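Local coordinates for RagB/SusD domain protein (Flavobacterium johnsoniae, PDB 5J90) that probably captures chitin at the outer membrane as a SusD-like lipoprotein of a polysaccharide utilization locus, at residues Q53-N56 with S57-S61; V250-N253 with P254-I258; L43-E46 with W47-Q50. One frame throughout, in Å; residues are numbered along the deposited sequence.

Contact 1 of 3, residues Q53-N56 with S57-S61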
# COMPACT_ATOMS: atom_id res chain seq x y z
N GLN A 53 4.18 -16.30 -19.64
CA GLN A 53 3.88 -16.78 -18.30
C GLN A 53 4.90 -17.78 -17.76
O GLN A 53 5.15 -17.84 -16.56
CB GLN A 53 2.46 -17.36 -18.25
CG GLN A 53 2.05 -17.77 -16.84
CD GLN A 53 0.57 -18.13 -16.68
OE1 GLN A 53 -0.32 -17.56 -17.32
NE2 GLN A 53 0.32 -19.09 -15.81
N GLY A 54 5.51 -18.57 -18.65
CA GLY A 54 6.36 -19.67 -18.22
C GLY A 54 7.58 -19.28 -17.41
O GLY A 54 8.04 -20.04 -16.55
N LEU A 55 8.11 -18.09 -17.68
CA LEU A 55 9.32 -17.61 -17.03
C LEU A 55 9.04 -16.45 -16.06
O LEU A 55 9.96 -15.74 -15.63
CB LEU A 55 10.38 -17.22 -18.07
CG LEU A 55 10.97 -18.41 -18.83
CD1 LEU A 55 11.80 -17.96 -20.02
CD2 LEU A 55 11.82 -19.24 -17.88
N ASN A 56 7.77 -16.29 -15.70
CA ASN A 56 7.42 -15.35 -14.64
C ASN A 56 6.55 -16.03 -13.58
O ASN A 56 7.08 -16.76 -12.75
CB ASN A 56 6.89 -13.99 -15.17
CG ASN A 56 5.73 -14.12 -16.15
OD1 ASN A 56 4.58 -14.29 -15.76
ND2 ASN A 56 6.02 -13.96 -17.45
N SER A 57 5.24 -15.85 -13.63
CA SER A 57 4.40 -16.37 -12.56
C SER A 57 4.38 -17.90 -12.41
O SER A 57 4.17 -18.40 -11.30
CB SER A 57 2.98 -15.82 -12.67
OG SER A 57 2.39 -16.14 -13.91
N ASP A 58 4.63 -18.66 -13.48
CA ASP A 58 4.70 -20.12 -13.33
C ASP A 58 5.82 -20.52 -12.37
O ASP A 58 5.75 -21.58 -11.75
CB ASP A 58 4.93 -20.82 -14.67
CG ASP A 58 3.66 -20.97 -15.49
OD1 ASP A 58 2.55 -20.69 -14.98
OD2 ASP A 58 3.78 -21.35 -16.68
N ILE A 59 6.83 -19.67 -12.26
CA ILE A 59 7.97 -19.93 -11.38
C ILE A 59 7.83 -19.19 -10.04
O ILE A 59 8.02 -19.79 -8.99
CB ILE A 59 9.29 -19.56 -12.10
CG1 ILE A 59 9.47 -20.47 -13.33
CG2 ILE A 59 10.46 -19.68 -11.14
CD1 ILE A 59 10.73 -20.21 -14.12
N TRP A 60 7.47 -17.91 -10.07
CA TRP A 60 7.34 -17.15 -8.83
C TRP A 60 6.27 -17.74 -7.90
O TRP A 60 6.38 -17.65 -6.68
CB TRP A 60 7.02 -15.69 -9.14
CG TRP A 60 8.10 -14.97 -9.92
CD1 TRP A 60 9.45 -15.22 -9.92
CD2 TRP A 60 7.90 -13.88 -10.83
NE1 TRP A 60 10.10 -14.36 -10.77
CE2 TRP A 60 9.17 -13.53 -11.35
CE3 TRP A 60 6.78 -13.17 -11.26
CZ2 TRP A 60 9.34 -12.49 -12.26
CZ3 TRP A 60 6.95 -12.14 -12.18
CH2 TRP A 60 8.22 -11.81 -12.66
N SER A 61 5.23 -18.35 -8.49
CA SER A 61 4.15 -18.98 -7.74
C SER A 61 4.60 -20.17 -6.92
O SER A 61 3.86 -20.65 -6.07
CB SER A 61 3.08 -19.49 -8.71
OG SER A 61 3.63 -20.50 -9.56
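Q53 sends its amide across the turn to D58: NE2 donates to D58 OD1 over 2.9 Å, and that oxygen lies close to the amide plane. Seen from the aspartate the approach is less regular, since NE2 arrives on the syn side but 32° out of the carboxylate plane. The reach comes from an extended side chain, with CG anti to the backbone N (chi1 -175°), and on the way Q53 CG passes 3.4 Å from S57 OG. Partners beyond the turn hold these polar ends: E431 takes a second bond from Q53 NE2 and R129 binds OE1, which together fix the rotation of the amide, while G432 N and Y49 OH grip D58 OD1 and OD2 and Q433 is hydrogen-bonded to S57 OG. D58 OD2 also rests 3.4 Å from CA of G54.

The backbone here is a joint between two helices of the largely helical SusD-like fold: helix 46-54 ends, L55 leaves helical geometry, and N56 stands at the N-cap position of helix 57-60. Q53 O accepts N56 N and D58 N from opposite faces of its plane, while N56 O takes both I59 N and W60 N.

The side chain of N56 does not cap the new helix. Its chi1 of 53° sets CG between the backbone N and the carbonyl carbon, and OD1 folds back to S57 N at 2.7 Å, with that donor above the carbonyl plane; ND2 goes to Q52 O. CB of N56, set by the backbone, lies over the face of the W60 six-membered ring, a CH-pi contact 3.8 Å from the centroid. W60 NE1 is tied to N76 O, and its ring also meets W436 of helix 432-442. L55 and I59 run alongside each other in the same direction, L55 CD2 to I59 CD1 4.0 Å.

Contact 2 of 3, residues V250-N253 with P254-I258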
# COMPACT_ATOMS: atom_id res chain seq x y z
N VAL A 250 -7.00 -27.67 -31.85
CA VAL A 250 -5.73 -27.98 -32.51
C VAL A 250 -4.50 -28.03 -31.60
O VAL A 250 -3.61 -28.84 -31.83
CB VAL A 250 -5.43 -27.00 -33.67
CG1 VAL A 250 -6.33 -27.28 -34.86
CG2 VAL A 250 -5.56 -25.55 -33.21
N TYR A 251 -4.45 -27.18 -30.58
CA TYR A 251 -3.22 -27.05 -29.79
C TYR A 251 -3.19 -27.84 -28.49
O TYR A 251 -4.19 -27.92 -27.77
CB TYR A 251 -2.92 -25.57 -29.48
CG TYR A 251 -2.95 -24.68 -30.69
CD1 TYR A 251 -2.04 -24.86 -31.73
CD2 TYR A 251 -3.89 -23.66 -30.81
CE1 TYR A 251 -2.08 -24.05 -32.85
CE2 TYR A 251 -3.92 -22.84 -31.93
CZ TYR A 251 -3.02 -23.04 -32.95
OH TYR A 251 -3.05 -22.23 -34.06
N THR A 252 -2.04 -28.42 -28.20
CA THR A 252 -1.74 -28.98 -26.89
C THR A 252 -1.24 -27.83 -25.99
O THR A 252 -0.61 -26.89 -26.48
CB THR A 252 -0.66 -30.07 -27.03
OG1 THR A 252 -1.20 -31.14 -27.82
CG2 THR A 252 -0.24 -30.62 -25.68
N ASN A 253 -1.53 -27.90 -24.69
CA ASN A 253 -0.97 -26.95 -23.72
C ASN A 253 0.53 -26.76 -24.01
O ASN A 253 1.27 -27.74 -24.08
CB ASN A 253 -1.18 -27.49 -22.30
CG ASN A 253 -0.78 -26.50 -21.23
OD1 ASN A 253 0.24 -25.81 -21.34
ND2 ASN A 253 -1.58 -26.43 -20.16
N PRO A 254 0.98 -25.51 -24.20
CA PRO A 254 2.38 -25.30 -24.63
C PRO A 254 3.41 -25.77 -23.60
O PRO A 254 4.57 -26.00 -23.95
CB PRO A 254 2.47 -23.77 -24.83
CG PRO A 254 1.32 -23.21 -24.07
CD PRO A 254 0.22 -24.25 -24.16
N ILE A 255 2.99 -25.92 -22.35
CA ILE A 255 3.90 -26.42 -21.33
C ILE A 255 4.41 -27.83 -21.65
O ILE A 255 5.52 -28.19 -21.28
CB ILE A 255 3.26 -26.36 -19.92
CG1 ILE A 255 2.92 -24.90 -19.56
CG2 ILE A 255 4.19 -26.94 -18.87
CD1 ILE A 255 2.05 -24.78 -18.32
N ALA A 256 3.59 -28.63 -22.35
CA ALA A 256 4.02 -29.98 -22.71
C ALA A 256 5.32 -29.94 -23.52
O ALA A 256 6.22 -30.75 -23.30
CB ALA A 256 2.92 -30.69 -23.47
N THR A 257 5.41 -29.00 -24.45
CA THR A 257 6.61 -28.82 -25.27
C THR A 257 7.76 -28.24 -24.47
O THR A 257 8.88 -28.75 -24.50
CB THR A 257 6.31 -27.92 -26.48
OG1 THR A 257 5.35 -28.56 -27.32
CG2 THR A 257 7.57 -27.62 -27.28
N ILE A 258 7.50 -27.15 -23.75
CA ILE A 258 8.52 -26.49 -22.93
C ILE A 258 9.17 -27.48 -21.97
O ILE A 258 10.39 -27.48 -21.77
CB ILE A 258 7.93 -25.29 -22.17
CG1 ILE A 258 7.38 -24.28 -23.18
CG2 ILE A 258 8.97 -24.66 -21.27
CD1 ILE A 258 6.48 -23.23 -22.54
O HOH W 1 2.80 -28.50 -26.35
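N253 and I255 make the main side-chain hydrogen bond of this turn: I255 N donates to N253 OD1 over 2.9 Å, almost straight, from a direction tilted 21° from the carbonyl plane of the amide. With CG anti to the backbone N (chi1 -173°), the amide is swung forward over the start of the helix, where OD1 can meet the N-H two residues on. The isoleucine side chain lies against the same capping oxygen, I255 CG1 passing 3.3 Å from N253 OD1. The backbone adds its own bond, A256 N to N253 O at 3.0 Å. N253 thus offers one oxygen from its side chain and one from its main chain to consecutive N-H groups.

This is an Asx turn serving as a helix cap. It ends the loop that leads from strand 244-247 and starts helix 255-261, with P254, which has no N-H to offer, between the capping residue and the first N-H it captures.

Water extends the polar network: water 1 donates to N253 O at 2.8 Å and is hydrogen-bonded to T257 OG1 at 2.7 Å, so it bridges the carbonyl to a side chain one turn further along.

Apolar contact across the turn is lighter. CG2 of T252 lies 3.9 Å from CB of A256, at the more exposed side of the turn. Beyond the turn, P254 and I255 both pack on Y49 of helix 46-54.

Contact 3 of 3, residues L43-E46 with W47-Q50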
# COMPACT_ATOMS: atom_id res chain seq x y z
N LEU A 43 -1.44 -19.86 -26.65
CA LEU A 43 -1.35 -21.29 -26.90
C LEU A 43 -0.27 -21.63 -27.92
O LEU A 43 0.32 -22.71 -27.86
CB LEU A 43 -2.71 -21.84 -27.34
CG LEU A 43 -3.81 -21.72 -26.30
CD1 LEU A 43 -5.08 -22.42 -26.78
CD2 LEU A 43 -3.37 -22.26 -24.94
N THR A 44 -0.02 -20.71 -28.84
CA THR A 44 1.00 -20.91 -29.87
C THR A 44 1.54 -19.57 -30.35
O THR A 44 0.81 -18.59 -30.41
CB THR A 44 0.42 -21.72 -31.06
OG1 THR A 44 1.50 -22.22 -31.86
CG2 THR A 44 -0.49 -20.86 -31.91
N PRO A 45 2.84 -19.51 -30.68
CA PRO A 45 3.82 -20.59 -30.54
C PRO A 45 4.22 -20.81 -29.08
O PRO A 45 4.03 -19.92 -28.24
CB PRO A 45 5.01 -20.08 -31.35
CG PRO A 45 4.92 -18.61 -31.25
CD PRO A 45 3.45 -18.27 -31.19
N GLU A 46 4.76 -21.99 -28.78
CA GLU A 46 5.11 -22.35 -27.41
C GLU A 46 6.14 -21.41 -26.80
O GLU A 46 6.11 -21.14 -25.59
CB GLU A 46 5.59 -23.80 -27.33
CG GLU A 46 4.59 -24.82 -27.88
CD GLU A 46 4.79 -25.13 -29.35
OE1 GLU A 46 5.40 -24.30 -30.07
OE2 GLU A 46 4.33 -26.20 -29.80
N TRP A 47 7.06 -20.90 -27.63
CA TRP A 47 8.08 -19.99 -27.13
C TRP A 47 7.48 -18.69 -26.62
O TRP A 47 8.05 -18.05 -25.73
CB TRP A 47 9.21 -19.75 -28.16
CG TRP A 47 8.81 -19.01 -29.41
CD1 TRP A 47 8.46 -19.56 -30.62
CD2 TRP A 47 8.78 -17.59 -29.59
NE1 TRP A 47 8.19 -18.56 -31.52
CE2 TRP A 47 8.38 -17.35 -30.92
CE3 TRP A 47 9.05 -16.51 -28.75
CZ2 TRP A 47 8.24 -16.05 -31.43
CZ3 TRP A 47 8.90 -15.22 -29.26
CH2 TRP A 47 8.51 -15.01 -30.59
N VAL A 48 6.34 -18.29 -27.17
CA VAL A 48 5.66 -17.10 -26.67
C VAL A 48 5.04 -17.37 -25.29
O VAL A 48 5.18 -16.54 -24.39
CB VAL A 48 4.62 -16.52 -27.65
CG1 VAL A 48 3.87 -15.37 -27.00
CG2 VAL A 48 5.31 -16.04 -28.93
N TYR A 49 4.38 -18.52 -25.10
CA TYR A 49 3.88 -18.84 -23.76
C TYR A 49 5.02 -18.82 -22.73
O TYR A 49 4.86 -18.33 -21.61
CB TYR A 49 3.15 -20.20 -23.70
CG TYR A 49 2.75 -20.48 -22.27
CD1 TYR A 49 1.58 -19.96 -21.74
CD2 TYR A 49 3.60 -21.17 -21.41
CE1 TYR A 49 1.24 -20.15 -20.41
CE2 TYR A 49 3.27 -21.36 -20.08
CZ TYR A 49 2.09 -20.85 -19.58
OH TYR A 49 1.77 -21.03 -18.25
N GLN A 50 6.17 -19.38 -23.11
CA GLN A 50 7.29 -19.44 -22.20
C GLN A 50 7.64 -18.04 -21.68
O GLN A 50 7.99 -17.89 -20.51
CB GLN A 50 8.51 -20.06 -22.91
CG GLN A 50 9.66 -20.36 -21.98
CD GLN A 50 10.84 -20.98 -22.70
OE1 GLN A 50 11.10 -20.67 -23.86
NE2 GLN A 50 11.55 -21.85 -22.01
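E46 and Q50 are joined by a full hydrogen bond in this first turn of helix 46-54: Q50 N donates to E46 O over 3.0 Å, as expected of a regular i to i+4 bond. One residue earlier the pattern is looser. P45 O faces both V48 N, at 3.0 Å, and Y49 N, at 3.5 Å, and both bonds are weak. Y49 OH is hydrogen-bonded to D58 and Q50 NE2 to D264.

Packing gathers round the proline ring. P45 CG sits over one face of the W47 indole, 3.7 Å from the centroid of the five-membered ring and 30° off its normal, a CH-pi contact that brings CG within 3.3 Å of NE1. P45 CB is over the same face, 3.6 Å from W47 CD1. The indole can fold back over P45 because its CG lies between the backbone N and the carbonyl carbon (chi1 66°). V48 CG2 reaches the same indole face as the proline and presses on P45 CG at 3.5 Å, tighter than an ordinary carbon contact. An alanine in place of P45 has no CG, and its loss is likely to open a gap beside V48, leave the indole freer to turn and make the cis peptide bond harder to keep. Further out, W47 meets F88 with the ring planes nearly perpendicular, and a bound 1,2-ethanediol, probably from the crystallisation liquor, lies about 3 Å from its side chain.

The arrangement is that of a helix N-terminus entered through a cis-proline at the N-cap, with a tryptophan folded back onto the proline ring.

Overall arrangement
Contacts 3 and 1 lie near the two ends of one helix, 46-54, and contact 2, at the start of helix 255-261, packs beside its beginning. Contact 1 is the buried one, its centre about 10 Å from the centre of the chain, whereas contacts 2 and 3 are partly buried, their centres about 18 and 17 Å from that point. Chemistry follows position: the interior joint uses a networked amide and carboxylate, contact 2 an asparagine cap with a bridging water, and contact 3 mainly proline-indole packing. Y49 connects all three, its CB touching P254 and its ring I255, while its hydroxyl probably bonds to D58. Y251 packing on T44 adds a further link between contacts 2 and 3.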